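Local coordinates for protein LbaCas13a H328A (C2c2) (Lachnospiraceae bacterium NK4A179, PDB 5WLH) that binds a CRISPR guide RNA and its precursor and probably uses that guide to recognise and cut RNA targets, at residues K17-A22 with Y57-L62; Q33-L37 with I243-N247; K685-A689 with T1080-F1084. All coordinates share one frame; numbering follows the deposited sequence.

Contacts 1 and 2, their centres about 15 Å apart, interlock: Leu37 of contact 2 lies against Tyr57 and Ile58 of contact 1, and Ile243 also meets Ile58. Together they join the N-terminal turn at 17-22, the hairpin strand 33-39, helix 51-64 and the end of helix 233-244 beside the guide RNA. Contact 2 is buried and rests on backbone and amide bonds, whereas contact 1, partly buried, combines an arginine reaching turn carbonyls with apolar and aromatic packing. Contact 3, also partly buried, stands alone, its centre about 45 Å and 53 Å from those of contacts 1 and 2. A lysine ties the start of helix 687-692 and the residues before it to a distant loop, and an asparagine touches the RNA.

Contact 1: K17-A22 with Y57-L62; sequences KLTVNA and YIESRL. With nucleotides of chain B.
Arg61, on helix 51-64, reaches into the type I beta turn from Lys17 to Val20 and addresses two successive backbone carbonyls. Its NH1 donates to Lys17 O at 3.1 Å, in a bent bond (137°) from above the carbonyl plane. NE points at Leu18 O, which sits at the guanidinium edge, although the modelled length of 2.4 Å is doubtful. Arginine suits the place because NE and NH1 offer their N-H groups along one edge, while its flat surface accepts a methyl: Val20 CG1 lies over one face, toward its rim, 4.0 Å from CZ. Leu18 adds apolar surface, its CD1 meeting Leu62 CD2 at 3.6 Å. Tyr57 brings its hydroxyl up to the backbone where the turn ends. Asn21 CB and Thr19 CA lie near the ring plane at the edge, and Asn21 N gives OH a weak bond of 3.2 Å. Leu37 of strand 33-39 packs against the Tyr57 ring, and Val239 against Leu18. Held this way, the turn presents Thr19 to the guide RNA. OG1, set between the backbone N and the carbonyl carbon (chi1 66°), converges with that N on OP1 of G23 of chain B, 2.6 Å from OG1 and 3.0 Å from N.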
loop_
_atom_site.group_PDB
_atom_site.type_symbol
_atom_site.label_atom_id
_atom_site.label_comp_id
_atom_site.label_asym_id
_atom_site.label_seq_id
_atom_site.Cartn_x
_atom_site.Cartn_y
_atom_site.Cartn_z
ATOM N N LYS A 17 14.006 -4.310 18.911
ATOM C CA LYS A 17 13.257 -3.074 19.136
ATOM C C LYS A 17 12.978 -2.872 20.628
ATOM O O LYS A 17 12.565 -3.804 21.322
ATOM C CB LYS A 17 11.954 -3.090 18.337
ATOM C CG LYS A 17 11.063 -1.887 18.565
ATOM C CD LYS A 17 9.763 -2.030 17.792
ATOM C CE LYS A 17 10.023 -2.004 16.291
ATOM N NZ LYS A 17 8.919 -2.648 15.516
ATOM N N LEU A 18 13.216 -1.647 21.111
ATOM C CA LEU A 18 13.197 -1.388 22.549
ATOM C C LEU A 18 11.843 -1.719 23.164
ATOM O O LEU A 18 11.765 -2.422 24.178
ATOM C CB LEU A 18 13.569 0.070 22.825
ATOM C CG LEU A 18 13.927 0.374 24.282
ATOM C CD1 LEU A 18 15.050 -0.562 24.720
ATOM C CD2 LEU A 18 14.342 1.812 24.449
ATOM N N THR A 19 10.763 -1.216 22.567
ATOM C CA THR A 19 9.407 -1.384 23.091
ATOM C C THR A 19 8.677 -2.551 22.434
ATOM O O THR A 19 7.493 -2.448 22.097
ATOM C CB THR A 19 8.612 -0.097 22.902
ATOM O OG1 THR A 19 8.427 0.128 21.499
ATOM C CG2 THR A 19 9.347 1.093 23.512
ATOM N N VAL A 20 9.362 -3.680 22.241
ATOM C CA VAL A 20 8.767 -4.805 21.527
ATOM C C VAL A 20 7.554 -5.358 22.272
ATOM O O VAL A 20 6.621 -5.877 21.648
ATOM C CB VAL A 20 9.841 -5.886 21.280
ATOM C CG1 VAL A 20 10.336 -6.460 22.602
ATOM C CG2 VAL A 20 9.314 -6.981 20.359
ATOM N N ASN A 21 7.533 -5.243 23.608
ATOM C CA ASN A 21 6.394 -5.722 24.393
ATOM C C ASN A 21 5.149 -4.880 24.146
ATOM O O ASN A 21 4.031 -5.407 24.088
ATOM C CB ASN A 21 6.711 -5.682 25.891
ATOM C CG ASN A 21 7.836 -6.606 26.294
ATOM O OD1 ASN A 21 8.873 -6.672 25.634
ATOM N ND2 ASN A 21 7.648 -7.308 27.409
ATOM N N ALA A 22 5.323 -3.569 24.026
ATOM C CA ALA A 22 4.253 -2.613 24.235
ATOM C C ALA A 22 3.923 -1.875 22.943
ATOM O O ALA A 22 4.657 -1.922 21.953
ATOM C CB ALA A 22 4.649 -1.627 25.336
ATOM N N TYR A 57 9.648 0.343 32.707
ATOM C CA TYR A 57 9.612 -0.538 31.551
ATOM C C TYR A 57 10.774 -0.241 30.609
ATOM O O TYR A 57 11.439 -1.162 30.119
ATOM C CB TYR A 57 8.270 -0.395 30.829
ATOM C CG TYR A 57 8.249 -1.104 29.513
ATOM C CD1 TYR A 57 7.929 -2.449 29.435
ATOM C CD2 TYR A 57 8.586 -0.436 28.345
ATOM C CE1 TYR A 57 7.927 -3.104 28.220
ATOM C CE2 TYR A 57 8.586 -1.078 27.139
ATOM C CZ TYR A 57 8.258 -2.410 27.081
ATOM O OH TYR A 57 8.270 -3.040 25.861
ATOM N N ILE A 58 11.018 1.037 30.331
ATOM C CA ILE A 58 12.138 1.403 29.469
ATOM C C ILE A 58 13.450 0.972 30.116
ATOM O O ILE A 58 14.262 0.276 29.497
ATOM C CB ILE A 58 12.111 2.912 29.174
ATOM C CG1 ILE A 58 10.859 3.255 28.353
ATOM C CG2 ILE A 58 13.378 3.349 28.444
ATOM C CD1 ILE A 58 10.800 2.502 27.023
ATOM N N GLU A 59 13.644 1.337 31.390
ATOM C CA GLU A 59 14.834 0.910 32.133
ATOM C C GLU A 59 15.062 -0.590 32.007
ATOM O O GLU A 59 16.168 -1.040 31.686
ATOM C CB GLU A 59 14.708 1.281 33.615
ATOM C CG GLU A 59 14.731 2.763 33.949
ATOM C CD GLU A 59 14.536 3.028 35.444
ATOM O OE1 GLU A 59 15.465 2.735 36.231
ATOM O OE2 GLU A 59 13.452 3.524 35.834
ATOM N N SER A 60 14.021 -1.383 32.267
ATOM C CA SER A 60 14.172 -2.834 32.244
ATOM C C SER A 60 14.552 -3.337 30.855
ATOM O O SER A 60 15.376 -4.249 30.723
ATOM C CB SER A 60 12.885 -3.505 32.720
ATOM O OG SER A 60 12.715 -4.749 32.064
ATOM N N ARG A 61 13.955 -2.763 29.805
ATOM C CA ARG A 61 14.289 -3.186 28.448
ATOM C C ARG A 61 15.725 -2.824 28.093
ATOM O O ARG A 61 16.386 -3.561 27.350
ATOM C CB ARG A 61 13.324 -2.557 27.445
ATOM C CG ARG A 61 11.909 -3.125 27.502
ATOM C CD ARG A 61 11.811 -4.435 26.735
ATOM N NE ARG A 61 12.510 -4.362 25.455
ATOM C CZ ARG A 61 13.358 -5.283 25.006
ATOM N NH1 ARG A 61 13.948 -5.124 23.825
ATOM N NH2 ARG A 61 13.621 -6.360 25.739
ATOM N N LEU A 62 16.219 -1.702 28.617
ATOM C CA LEU A 62 17.592 -1.289 28.346
ATOM C C LEU A 62 18.590 -2.234 29.003
ATOM O O LEU A 62 19.500 -2.752 28.344
ATOM C CB LEU A 62 17.802 0.142 28.829
ATOM C CG LEU A 62 17.140 1.153 27.893
ATOM C CD1 LEU A 62 17.236 2.555 28.452
ATOM C CD2 LEU A 62 17.771 1.062 26.495
ATOM P P G B 23 11.229 2.088 19.739
ATOM O OP1 G B 23 10.681 0.856 20.381
ATOM O OP2 G B 23 12.115 1.962 18.568
ATOM O "O5'" G B 23 10.056 3.059 19.292
ATOM C "C5'" G B 23 9.045 3.412 20.221
ATOM C "C4'" G B 23 8.073 4.374 19.603
ATOM O "O4'" G B 23 8.762 5.540 19.099
ATOM C "C3'" G B 23 7.322 3.858 18.399
ATOM O "O3'" G B 23 6.267 2.983 18.757
ATOM C "C2'" G B 23 6.855 5.141 17.733
ATOM O "O2'" G B 23 5.744 5.683 18.442
ATOM C "C1'" G B 23 8.061 6.053 17.976
ATOM N N9 G B 23 8.989 6.089 16.830
ATOM C C8 G B 23 10.179 5.411 16.689
ATOM N N7 G B 23 10.782 5.691 15.552
ATOM C C5 G B 23 9.945 6.631 14.933
ATOM C C6 G B 23 10.062 7.304 13.690
ATOM O O6 G B 23 10.987 7.201 12.871
ATOM N N1 G B 23 8.986 8.170 13.452
ATOM C C2 G B 23 7.915 8.335 14.308
ATOM N N2 G B 23 6.940 9.194 13.966
ATOM N N3 G B 23 7.806 7.708 15.470
ATOM C C4 G B 23 8.837 6.874 15.704
#

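Contact 2: Q33-L37 with I243-N247; sequences QEGIL and IKNMN. With nucleotides of chain B.
The side-chain amides of Asn247 and Gln33 meet in a nearly straight bond, ND2 donating to Gln33 OE1 at 2.8 Å with an angle of 173° at the hydrogen. The two planes are turned 45° apart, and the Gln33 chain is bent at chi2 (91°), which brings its amide round to Asn247. Each amide is used at both ends: Gln33 NE2 bonds to Ser28 across the hairpin, while Asn247 OD1 accepts from Gln251. A leucine in place of Gln33 would probably leave Asn247 ND2 without this acceptor and its amide less firmly fixed in rotation. Beside this pair the backbones themselves come together. Gly35 N donates to Lys244 O at 2.9 Å, and its CA lies 3.2 Å from Ile243 O in a CA-H...O contact. Only glycine allows so close an approach, since a beta carbon would run into Ile243 O. Glu34 lays its CG on Lys244 CG at 3.9 Å, with its carboxylate salt-bridged to Arg48. At the other end Leu37 CD2 and Ile243 CD1, branched and apolar, cross at 4.1 Å. Met246 turns its thioether to the RNA, SD 3.4 Å from O2' of G23 of chain B. The arrangement is that of a helix C-terminus docked on one strand of a beta hairpin, with Asn245 and Met246, just beyond the helix, against the guide RNA.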
loop_
_atom_site.group_PDB
_atom_site.type_symbol
_atom_site.label_atom_id
_atom_site.label_comp_id
_atom_site.label_asym_id
_atom_site.label_seq_id
_atom_site.Cartn_x
_atom_site.Cartn_y
_atom_site.Cartn_z
ATOM N N GLN A 33 -1.660 16.706 25.549
ATOM C CA GLN A 33 -1.506 15.370 25.014
ATOM C C GLN A 33 -0.408 14.622 25.756
ATOM O O GLN A 33 0.406 15.199 26.486
ATOM C CB GLN A 33 -1.233 15.430 23.510
ATOM C CG GLN A 33 -2.451 15.859 22.712
ATOM C CD GLN A 33 -2.516 17.362 22.511
ATOM O OE1 GLN A 33 -1.499 18.013 22.288
ATOM N NE2 GLN A 33 -3.708 17.920 22.617
ATOM N N GLU A 34 -0.410 13.310 25.574
ATOM C CA GLU A 34 0.607 12.481 26.192
ATOM C C GLU A 34 0.856 11.277 25.305
ATOM O O GLU A 34 -0.095 10.638 24.838
ATOM C CB GLU A 34 0.164 12.040 27.591
ATOM C CG GLU A 34 1.107 11.069 28.281
ATOM C CD GLU A 34 0.587 10.647 29.637
ATOM O OE1 GLU A 34 -0.417 11.242 30.087
ATOM O OE2 GLU A 34 1.161 9.713 30.247
ATOM N N GLY A 35 2.130 10.974 25.065
ATOM C CA GLY A 35 2.476 9.685 24.496
ATOM C C GLY A 35 2.452 8.641 25.595
ATOM O O GLY A 35 3.064 8.823 26.652
ATOM N N ILE A 36 1.724 7.552 25.361
ATOM C CA ILE A 36 1.611 6.479 26.339
ATOM C C ILE A 36 2.197 5.200 25.780
ATOM O O ILE A 36 2.246 4.978 24.566
ATOM C CB ILE A 36 0.150 6.231 26.778
ATOM C CG1 ILE A 36 -0.706 5.789 25.579
ATOM C CG2 ILE A 36 -0.381 7.443 27.457
ATOM C CD1 ILE A 36 -1.978 5.017 25.974
ATOM N N LEU A 37 2.656 4.352 26.695
ATOM C CA LEU A 37 2.972 2.964 26.414
ATOM C C LEU A 37 1.858 2.100 26.965
ATOM O O LEU A 37 1.371 2.335 28.076
ATOM C CB LEU A 37 4.292 2.535 27.071
ATOM C CG LEU A 37 5.622 2.972 26.487
ATOM C CD1 LEU A 37 6.733 2.197 27.212
ATOM C CD2 LEU A 37 5.636 2.652 25.009
ATOM N N ILE A 243 9.047 9.512 24.592
ATOM C CA ILE A 243 7.762 8.861 24.349
ATOM C C ILE A 243 6.636 9.722 24.885
ATOM O O ILE A 243 5.625 9.962 24.207
ATOM C CB ILE A 243 7.729 7.463 24.990
ATOM C CG1 ILE A 243 8.626 6.476 24.235
ATOM C CG2 ILE A 243 6.290 6.951 25.081
ATOM C CD1 ILE A 243 8.828 5.159 24.979
ATOM N N LYS A 244 6.807 10.226 26.109
ATOM C CA LYS A 244 5.726 10.961 26.753
ATOM C C LYS A 244 5.393 12.236 25.997
ATOM O O LYS A 244 4.244 12.690 26.016
ATOM C CB LYS A 244 6.105 11.277 28.195
ATOM C CG LYS A 244 4.911 11.631 29.054
ATOM C CD LYS A 244 5.346 12.000 30.462
ATOM C CE LYS A 244 4.140 12.373 31.318
ATOM N NZ LYS A 244 4.563 13.032 32.571
ATOM N N ASN A 245 6.371 12.817 25.310
ATOM C CA ASN A 245 6.163 14.051 24.581
ATOM C C ASN A 245 5.771 13.837 23.126
ATOM O O ASN A 245 5.665 14.815 22.386
ATOM C CB ASN A 245 7.414 14.913 24.660
ATOM C CG ASN A 245 7.496 15.652 25.967
ATOM O OD1 ASN A 245 6.863 16.685 26.133
ATOM N ND2 ASN A 245 8.249 15.118 26.906
ATOM N N MET A 246 5.545 12.600 22.706
ATOM C CA MET A 246 5.078 12.382 21.344
ATOM C C MET A 246 3.705 13.030 21.149
ATOM O O MET A 246 2.968 13.284 22.099
ATOM C CB MET A 246 5.037 10.887 21.022
ATOM C CG MET A 246 6.425 10.306 20.668
ATOM S SD MET A 246 6.367 8.591 20.079
ATOM C CE MET A 246 5.231 7.930 21.300
ATOM N N ASN A 247 3.384 13.353 19.901
ATOM C CA ASN A 247 2.118 14.014 19.631
ATOM C C ASN A 247 1.738 13.758 18.184
ATOM O O ASN A 247 2.504 13.190 17.405
ATOM C CB ASN A 247 2.189 15.519 19.920
ATOM C CG ASN A 247 0.873 16.069 20.430
ATOM O OD1 ASN A 247 -0.187 15.532 20.112
ATOM N ND2 ASN A 247 0.929 17.130 21.236
ATOM P P C B 12 7.755 17.227 16.902
ATOM O OP1 C B 12 7.036 18.391 17.505
ATOM O OP2 C B 12 8.934 17.392 16.012
ATOM O "O5'" C B 12 8.174 16.215 18.050
ATOM C "C5'" C B 12 7.275 15.919 19.102
ATOM C "C4'" C B 12 7.890 14.932 20.053
ATOM O "O4'" C B 12 8.052 13.654 19.389
ATOM C "C3'" C B 12 9.304 15.269 20.516
ATOM O "O3'" C B 12 9.363 16.260 21.533
ATOM C "C2'" C B 12 9.815 13.914 20.953
ATOM O "O2'" C B 12 9.211 13.544 22.178
ATOM C "C1'" C B 12 9.242 13.027 19.856
ATOM N N1 C B 12 10.214 12.904 18.749
ATOM C C2 C B 12 11.250 11.990 18.959
ATOM O O2 C B 12 11.281 11.324 20.007
ATOM N N3 C B 12 12.176 11.833 18.004
ATOM C C4 C B 12 12.108 12.572 16.894
ATOM N N4 C B 12 13.077 12.372 15.995
ATOM C C5 C B 12 11.075 13.540 16.641
ATOM C C6 C B 12 10.163 13.683 17.618
ATOM P P G B 22 16.810 3.133 19.313
ATOM O OP1 G B 22 16.853 1.685 19.664
ATOM O OP2 G B 22 16.976 3.550 17.894
ATOM O "O5'" G B 22 15.403 3.674 19.800
ATOM C "C5'" G B 22 15.066 3.629 21.171
ATOM C "C4'" G B 22 13.831 4.448 21.410
ATOM O "O4'" G B 22 14.104 5.845 21.112
ATOM C "C3'" G B 22 12.661 4.126 20.504
ATOM O "O3'" G B 22 11.970 2.945 20.863
ATOM C "C2'" G B 22 11.831 5.399 20.601
ATOM O "O2'" G B 22 11.163 5.469 21.847
ATOM C "C1'" G B 22 12.933 6.457 20.596
ATOM N N9 G B 22 13.201 6.903 19.226
ATOM C C8 G B 22 14.279 6.604 18.427
ATOM N N7 G B 22 14.203 7.138 17.238
ATOM C C5 G B 22 12.981 7.816 17.266
ATOM C C6 G B 22 12.339 8.595 16.276
ATOM O O6 G B 22 12.733 8.846 15.146
ATOM N N1 G B 22 11.117 9.111 16.721
ATOM C C2 G B 22 10.572 8.903 17.953
ATOM N N2 G B 22 9.381 9.480 18.172
ATOM N N3 G B 22 11.156 8.173 18.888
ATOM C C4 G B 22 12.341 7.672 18.469
ATOM P P G B 23 11.229 2.088 19.739
ATOM O OP1 G B 23 10.681 0.856 20.381
ATOM O OP2 G B 23 12.115 1.962 18.568
ATOM O "O5'" G B 23 10.056 3.059 19.292
ATOM C "C5'" G B 23 9.045 3.412 20.221
ATOM C "C4'" G B 23 8.073 4.374 19.603
ATOM O "O4'" G B 23 8.762 5.540 19.099
ATOM C "C3'" G B 23 7.322 3.858 18.399
ATOM O "O3'" G B 23 6.267 2.983 18.757
ATOM C "C2'" G B 23 6.855 5.141 17.733
ATOM O "O2'" G B 23 5.744 5.683 18.442
ATOM C "C1'" G B 23 8.061 6.053 17.976
ATOM N N9 G B 23 8.989 6.089 16.830
ATOM C C8 G B 23 10.179 5.411 16.689
ATOM N N7 G B 23 10.782 5.691 15.552
ATOM C C5 G B 23 9.945 6.631 14.933
ATOM C C6 G B 23 10.062 7.304 13.690
ATOM O O6 G B 23 10.987 7.201 12.871
ATOM N N1 G B 23 8.986 8.170 13.452
ATOM C C2 G B 23 7.915 8.335 14.308
ATOM N N2 G B 23 6.940 9.194 13.966
ATOM N N3 G B 23 7.806 7.708 15.470
ATOM C C4 G B 23 8.837 6.874 15.704
#

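Contact 3: K685-A689 with T1080-F1084; sequences KNFPA and TKGIF. With nucleotides of chain B.
The ring of Phe1084 meets the end of Lys685 obliquely, CE2 standing 3.6 Å from NZ, while one face has the carbonyl carbon of Gly1082, from its own loop, above it toward the rim. That loop connects helices 1062-1075 and 1087-1103 and here packs on the residues leading into and along helix 687-692. Lysine suits the join because it is long and its ammonium has several hydrogens to give. NZ donates to Gly1082 O at 2.8 Å, in the carbonyl plane, to Gln1090, and to a water 2.9 Å away that also accepts from Phe1084 N. The chain runs extended as far as CE; there chi4 (46°) turns NZ back to the side of CG, onto these acceptors. Gly1082 has a positive phi (74°), and a beta carbon there would clash with Lys685 O, so glycine fits on both counts. Pro688 CB packs 3.3 Å from Thr1080 O, a carbonyl hydrogen-bonded by Arg692. The small Ala689 lets Ile1083 come close, with CB and CD1 3.9 Å apart. The same CD1 lies beside OD1 of Asn686, whose other end faces the guide RNA: ND2 donates to OP1 of U42 of chain B at 2.9 Å, almost straight at 172°.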
loop_
_atom_site.group_PDB
_atom_site.type_symbol
_atom_site.label_atom_id
_atom_site.label_comp_id
_atom_site.label_asym_id
_atom_site.label_seq_id
_atom_site.Cartn_x
_atom_site.Cartn_y
_atom_site.Cartn_z
ATOM N N LYS A 685 -0.186 -28.322 -3.779
ATOM C CA LYS A 685 0.823 -29.287 -4.206
ATOM C C LYS A 685 0.978 -30.430 -3.207
ATOM O O LYS A 685 1.223 -31.571 -3.609
ATOM C CB LYS A 685 2.158 -28.576 -4.430
ATOM C CG LYS A 685 3.359 -29.502 -4.438
ATOM C CD LYS A 685 4.668 -28.731 -4.314
ATOM C CE LYS A 685 5.856 -29.688 -4.338
ATOM N NZ LYS A 685 5.719 -30.699 -5.427
ATOM N N ASN A 686 0.825 -30.160 -1.911
ATOM C CA ASN A 686 0.998 -31.181 -0.880
ATOM C C ASN A 686 -0.294 -31.916 -0.532
ATOM O O ASN A 686 -0.250 -32.872 0.252
ATOM C CB ASN A 686 1.573 -30.563 0.396
ATOM C CG ASN A 686 2.840 -29.782 0.144
ATOM O OD1 ASN A 686 3.560 -30.048 -0.823
ATOM N ND2 ASN A 686 3.133 -28.819 1.027
ATOM N N PHE A 687 -1.422 -31.502 -1.110
ATOM C CA PHE A 687 -2.731 -31.994 -0.674
ATOM C C PHE A 687 -2.905 -33.501 -0.859
ATOM O O PHE A 687 -3.323 -34.167 0.103
ATOM C CB PHE A 687 -3.820 -31.199 -1.405
ATOM C CG PHE A 687 -5.209 -31.447 -0.896
ATOM C CD1 PHE A 687 -5.552 -31.121 0.403
ATOM C CD2 PHE A 687 -6.178 -31.980 -1.733
ATOM C CE1 PHE A 687 -6.831 -31.340 0.865
ATOM C CE2 PHE A 687 -7.469 -32.204 -1.267
ATOM C CZ PHE A 687 -7.785 -31.879 0.028
ATOM N N PRO A 688 -2.633 -34.099 -2.026
ATOM C CA PRO A 688 -2.878 -35.548 -2.149
ATOM C C PRO A 688 -2.102 -36.358 -1.131
ATOM O O PRO A 688 -2.674 -37.235 -0.472
ATOM C CB PRO A 688 -2.445 -35.851 -3.588
ATOM C CG PRO A 688 -2.654 -34.532 -4.311
ATOM C CD PRO A 688 -2.191 -33.522 -3.310
ATOM N N ALA A 689 -0.817 -36.050 -0.948
ATOM C CA ALA A 689 -0.037 -36.735 0.077
ATOM C C ALA A 689 -0.620 -36.505 1.467
ATOM O O ALA A 689 -0.597 -37.407 2.317
ATOM C CB ALA A 689 1.421 -36.278 0.017
ATOM N N THR A 1080 -0.431 -37.367 -9.296
ATOM C CA THR A 1080 -1.038 -37.073 -8.003
ATOM C C THR A 1080 -0.184 -37.555 -6.841
ATOM O O THR A 1080 -0.674 -37.622 -5.708
ATOM C CB THR A 1080 -2.443 -37.676 -7.912
ATOM O OG1 THR A 1080 -2.411 -39.045 -8.333
ATOM C CG2 THR A 1080 -3.417 -36.884 -8.783
ATOM N N LYS A 1081 1.079 -37.903 -7.102
ATOM C CA LYS A 1081 2.030 -38.095 -6.017
ATOM C C LYS A 1081 2.214 -36.809 -5.224
ATOM O O LYS A 1081 2.520 -36.853 -4.026
ATOM C CB LYS A 1081 3.364 -38.589 -6.577
ATOM C CG LYS A 1081 4.384 -38.966 -5.519
ATOM C CD LYS A 1081 5.321 -40.068 -6.000
ATOM C CE LYS A 1081 6.109 -39.652 -7.234
ATOM N NZ LYS A 1081 7.082 -40.708 -7.647
ATOM N N GLY A 1082 2.021 -35.657 -5.867
ATOM C CA GLY A 1082 2.078 -34.373 -5.196
ATOM C C GLY A 1082 3.483 -33.937 -4.835
ATOM O O GLY A 1082 3.936 -32.861 -5.237
ATOM N N ILE A 1083 4.174 -34.766 -4.059
ATOM C CA ILE A 1083 5.556 -34.534 -3.659
ATOM C C ILE A 1083 6.380 -35.694 -4.204
ATOM O O ILE A 1083 6.133 -36.855 -3.855
ATOM C CB ILE A 1083 5.691 -34.412 -2.132
ATOM C CG1 ILE A 1083 4.401 -33.849 -1.527
ATOM C CG2 ILE A 1083 6.858 -33.521 -1.767
ATOM C CD1 ILE A 1083 4.411 -33.786 -0.014
ATOM N N PHE A 1084 7.348 -35.385 -5.059
ATOM C CA PHE A 1084 7.959 -36.375 -5.933
ATOM C C PHE A 1084 9.321 -36.828 -5.419
ATOM O O PHE A 1084 9.904 -36.247 -4.501
ATOM C CB PHE A 1084 8.080 -35.814 -7.353
ATOM C CG PHE A 1084 6.838 -35.116 -7.826
ATOM C CD1 PHE A 1084 5.786 -35.839 -8.365
ATOM C CD2 PHE A 1084 6.710 -33.741 -7.707
ATOM C CE1 PHE A 1084 4.634 -35.203 -8.791
ATOM C CE2 PHE A 1084 5.563 -33.099 -8.131
ATOM C CZ PHE A 1084 4.522 -33.831 -8.671
ATOM P P U B 42 5.350 -25.616 0.234
ATOM O OP1 U B 42 5.388 -27.046 0.650
ATOM O OP2 U B 42 4.284 -24.729 0.752
ATOM O "O5'" U B 42 6.740 -24.953 0.626
ATOM C "C5'" U B 42 7.970 -25.641 0.444
ATOM C "C4'" U B 42 9.122 -24.729 0.769
ATOM O "O4'" U B 42 9.066 -23.571 -0.108
ATOM C "C3'" U B 42 9.105 -24.129 2.172
ATOM O "O3'" U B 42 9.633 -24.994 3.168
ATOM C "C2'" U B 42 9.893 -22.838 1.993
ATOM O "O2'" U B 42 11.286 -23.099 1.955
ATOM C "C1'" U B 42 9.450 -22.409 0.598
ATOM N N1 U B 42 8.308 -21.465 0.634
ATOM C C2 U B 42 8.580 -20.145 0.959
ATOM O O2 U B 42 9.702 -19.753 1.216
ATOM N N3 U B 42 7.501 -19.296 0.972
ATOM C C4 U B 42 6.192 -19.630 0.697
ATOM O O4 U B 42 5.319 -18.763 0.747
ATOM C C5 U B 42 5.988 -21.011 0.368
ATOM C C6 U B 42 7.025 -21.858 0.346
HETATM O O HOH W 1 7.997 -32.409 -4.716
#